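Local coordinates for folylpolyglutamate synthase/dihydrofolate synthase (Thermotoga maritima, PDB 1O5Z), which probably catalyses the ATP-dependent addition of L-glutamate to dihydropteroate and to tetrahydrofolyl polyglutamates, making dihydrofolate and lengthening polyglutamate tails, at residues Y15-R20 with E438-L442. Residues are numbered along the deposited sequence; the frame is centred on the assembly and turned at random.
Sequences YLEVLR and EEWKL
Leu442, the C-terminal residue, overlaps three side chains of the helix 12-23 with its forked end. Its CD1 presses on Leu19 CD1 at 3.4 Å, tighter than carbon pairs usually come, and reaches Leu16 CD2 at 4.0 Å. The other branch, CD2, lies 3.4 Å from Arg20 CG and also sits over one face of the guanidinium. Arg20 turns its edge to a water, NE to the water oxygen 3.1 Å, and this water in turn reaches OXT of Leu442 by a weak bond; NH1 of Arg20 pairs instead with Glu17 OE1. The contact exemplifies a chain tail returning to its beginning: after helix 421-433, which follows the strand 414-418 of the C-terminal sheet in this Mur ligase-type fold, a short 3-10 turn brings the terminus back across 417 intervening residues to the N-terminal helix. Glu439 carries the polar side of the join. Tyr15 OH donates to Glu439 OE1 at 2.6 Å, arriving 65° out of the carboxylate plane, while OE1 lies at the edge of the phenol ring, near its plane. Thr91 OG1 also bonds OE1, and Phe92 N holds OE2. With CG anti to the carbonyl carbon (chi1 -68°) and the chain extended beyond it, the CG methylene of Glu439 passes Leu19 CD1 at 3.6 Å and the carboxylate goes on to the phenol. An alanine in place of Glu439 is likely to leave the Tyr15 hydroxyl, Thr91 and Phe92 N without this partner and strip part of the cover from Leu19 CD1. One residue earlier, Glu438 bonds His12 NE2 through OE1 and lays OE2 against Leu16 CD1.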
loop_
_atom_site.group_PDB
_atom_site.type_symbol
_atom_site.label_atom_id
_atom_site.label_comp_id
_atom_site.label_asym_id
_atom_site.label_seq_id
_atom_site.Cartn_x
_atom_site.Cartn_y
_atom_site.Cartn_z
ATOM N N TYR A 15 23.743 0.190 5.139
ATOM C CA TYR A 15 22.284 0.217 4.954
ATOM C C TYR A 15 21.502 0.633 6.216
ATOM O O TYR A 15 20.698 1.537 6.175
ATOM C CB TYR A 15 21.798 -1.123 4.450
ATOM C CG TYR A 15 20.279 -1.236 4.421
ATOM C CD1 TYR A 15 19.532 -0.659 3.409
ATOM C CD2 TYR A 15 19.593 -1.953 5.411
ATOM C CE1 TYR A 15 18.124 -0.793 3.372
ATOM C CE2 TYR A 15 18.196 -2.070 5.386
ATOM C CZ TYR A 15 17.478 -1.479 4.368
ATOM O OH TYR A 15 16.115 -1.612 4.367
ATOM N N LEU A 16 21.725 -0.020 7.344
ATOM C CA LEU A 16 21.074 0.416 8.595
ATOM C C LEU A 16 21.351 1.888 8.928
ATOM O O LEU A 16 20.440 2.636 9.323
ATOM C CB LEU A 16 21.489 -0.463 9.741
ATOM C CG LEU A 16 21.018 -1.907 9.663
ATOM C CD1 LEU A 16 21.418 -2.568 10.997
ATOM C CD2 LEU A 16 19.517 -2.067 9.390
ATOM N N GLU A 17 22.587 2.306 8.701
ATOM C CA GLU A 17 23.012 3.700 8.939
ATOM C C GLU A 17 22.322 4.678 7.979
ATOM O O GLU A 17 21.976 5.802 8.348
ATOM C CB GLU A 17 24.551 3.772 8.794
ATOM C CG GLU A 17 25.329 4.594 9.817
ATOM C CD GLU A 17 24.961 4.327 11.279
ATOM O OE1 GLU A 17 25.607 3.456 11.970
ATOM O OE2 GLU A 17 24.041 5.053 11.751
ATOM N N VAL A 18 22.090 4.250 6.742
ATOM C CA VAL A 18 21.222 5.016 5.847
ATOM C C VAL A 18 19.845 5.190 6.462
ATOM O O VAL A 18 19.264 6.271 6.380
ATOM C CB VAL A 18 20.999 4.343 4.470
ATOM C CG1 VAL A 18 19.893 5.036 3.732
ATOM C CG2 VAL A 18 22.251 4.386 3.651
ATOM N N LEU A 19 19.288 4.115 7.019
ATOM C CA LEU A 19 17.922 4.180 7.586
ATOM C C LEU A 19 17.901 5.045 8.836
ATOM O O LEU A 19 16.960 5.765 9.066
ATOM C CB LEU A 19 17.352 2.793 7.886
ATOM C CG LEU A 19 17.124 1.820 6.741
ATOM C CD1 LEU A 19 16.452 0.552 7.276
ATOM C CD2 LEU A 19 16.336 2.464 5.658
ATOM N N ARG A 20 18.961 4.999 9.629
ATOM C CA ARG A 20 19.069 5.965 10.720
ATOM C C ARG A 20 19.019 7.425 10.229
ATOM O O ARG A 20 18.329 8.235 10.826
ATOM C CB ARG A 20 20.297 5.686 11.562
ATOM C CG ARG A 20 20.193 4.324 12.231
ATOM C CD ARG A 20 21.205 4.099 13.315
ATOM N NE ARG A 20 21.271 2.695 13.729
ATOM C CZ ARG A 20 22.106 1.786 13.232
ATOM N NH1 ARG A 20 22.977 2.101 12.298
ATOM N NH2 ARG A 20 22.082 0.537 13.688
ATOM N N GLU A 438 16.943 -6.742 11.133
ATOM C CA GLU A 438 17.460 -5.799 12.112
ATOM C C GLU A 438 16.815 -4.415 12.058
ATOM O O GLU A 438 17.070 -3.588 12.935
ATOM C CB GLU A 438 18.956 -5.615 11.879
ATOM C CG GLU A 438 19.826 -6.079 13.008
ATOM C CD GLU A 438 21.277 -6.091 12.603
ATOM O OE1 GLU A 438 21.592 -6.848 11.652
ATOM O OE2 GLU A 438 22.084 -5.332 13.204
ATOM N N GLU A 439 16.084 -4.122 10.991
ATOM C CA GLU A 439 15.300 -2.876 10.874
ATOM C C GLU A 439 14.319 -2.738 12.040
ATOM O O GLU A 439 14.054 -1.619 12.517
ATOM C CB GLU A 439 14.494 -2.830 9.570
ATOM C CG GLU A 439 15.308 -2.711 8.294
ATOM C CD GLU A 439 14.428 -2.618 7.031
ATOM O OE1 GLU A 439 14.831 -3.180 5.977
ATOM O OE2 GLU A 439 13.367 -1.953 7.079
ATOM N N TRP A 440 13.791 -3.875 12.495
ATOM C CA TRP A 440 12.977 -3.898 13.695
ATOM C C TRP A 440 13.713 -3.397 14.939
ATOM O O TRP A 440 13.067 -2.878 15.844
ATOM C CB TRP A 440 12.417 -5.270 13.920
ATOM C CG TRP A 440 11.509 -5.624 12.850
ATOM C CD1 TRP A 440 11.828 -6.293 11.721
ATOM C CD2 TRP A 440 10.129 -5.286 12.750
ATOM N NE1 TRP A 440 10.727 -6.414 10.914
ATOM C CE2 TRP A 440 9.663 -5.804 11.512
ATOM C CE3 TRP A 440 9.228 -4.603 13.571
ATOM C CZ2 TRP A 440 8.349 -5.660 11.067
ATOM C CZ3 TRP A 440 7.896 -4.461 13.129
ATOM C CH2 TRP A 440 7.479 -4.992 11.878
ATOM N N LYS A 441 15.040 -3.495 14.983
ATOM C CA LYS A 441 15.806 -2.932 16.110
ATOM C C LYS A 441 16.055 -1.403 16.005
ATOM O O LYS A 441 16.302 -0.747 17.010
ATOM C CB LYS A 441 17.146 -3.666 16.278
ATOM C CG LYS A 441 17.037 -5.129 16.706
ATOM C CD LYS A 441 16.865 -5.277 18.241
ATOM C CE LYS A 441 17.879 -6.271 18.871
ATOM N NZ LYS A 441 18.561 -5.719 20.112
ATOM N N LEU A 442 16.014 -0.854 14.787
ATOM C CA LEU A 442 16.199 0.597 14.523
ATOM C C LEU A 442 15.184 1.476 15.263
ATOM O O LEU A 442 14.047 1.048 15.482
ATOM C CB LEU A 442 16.072 0.908 13.018
ATOM C CG LEU A 442 17.240 0.538 12.113
ATOM C CD1 LEU A 442 16.791 0.506 10.671
ATOM C CD2 LEU A 442 18.357 1.509 12.285
ATOM O OXT LEU A 442 15.479 2.628 15.620
HETATM O O HOH W 1 18.792 2.946 15.572
#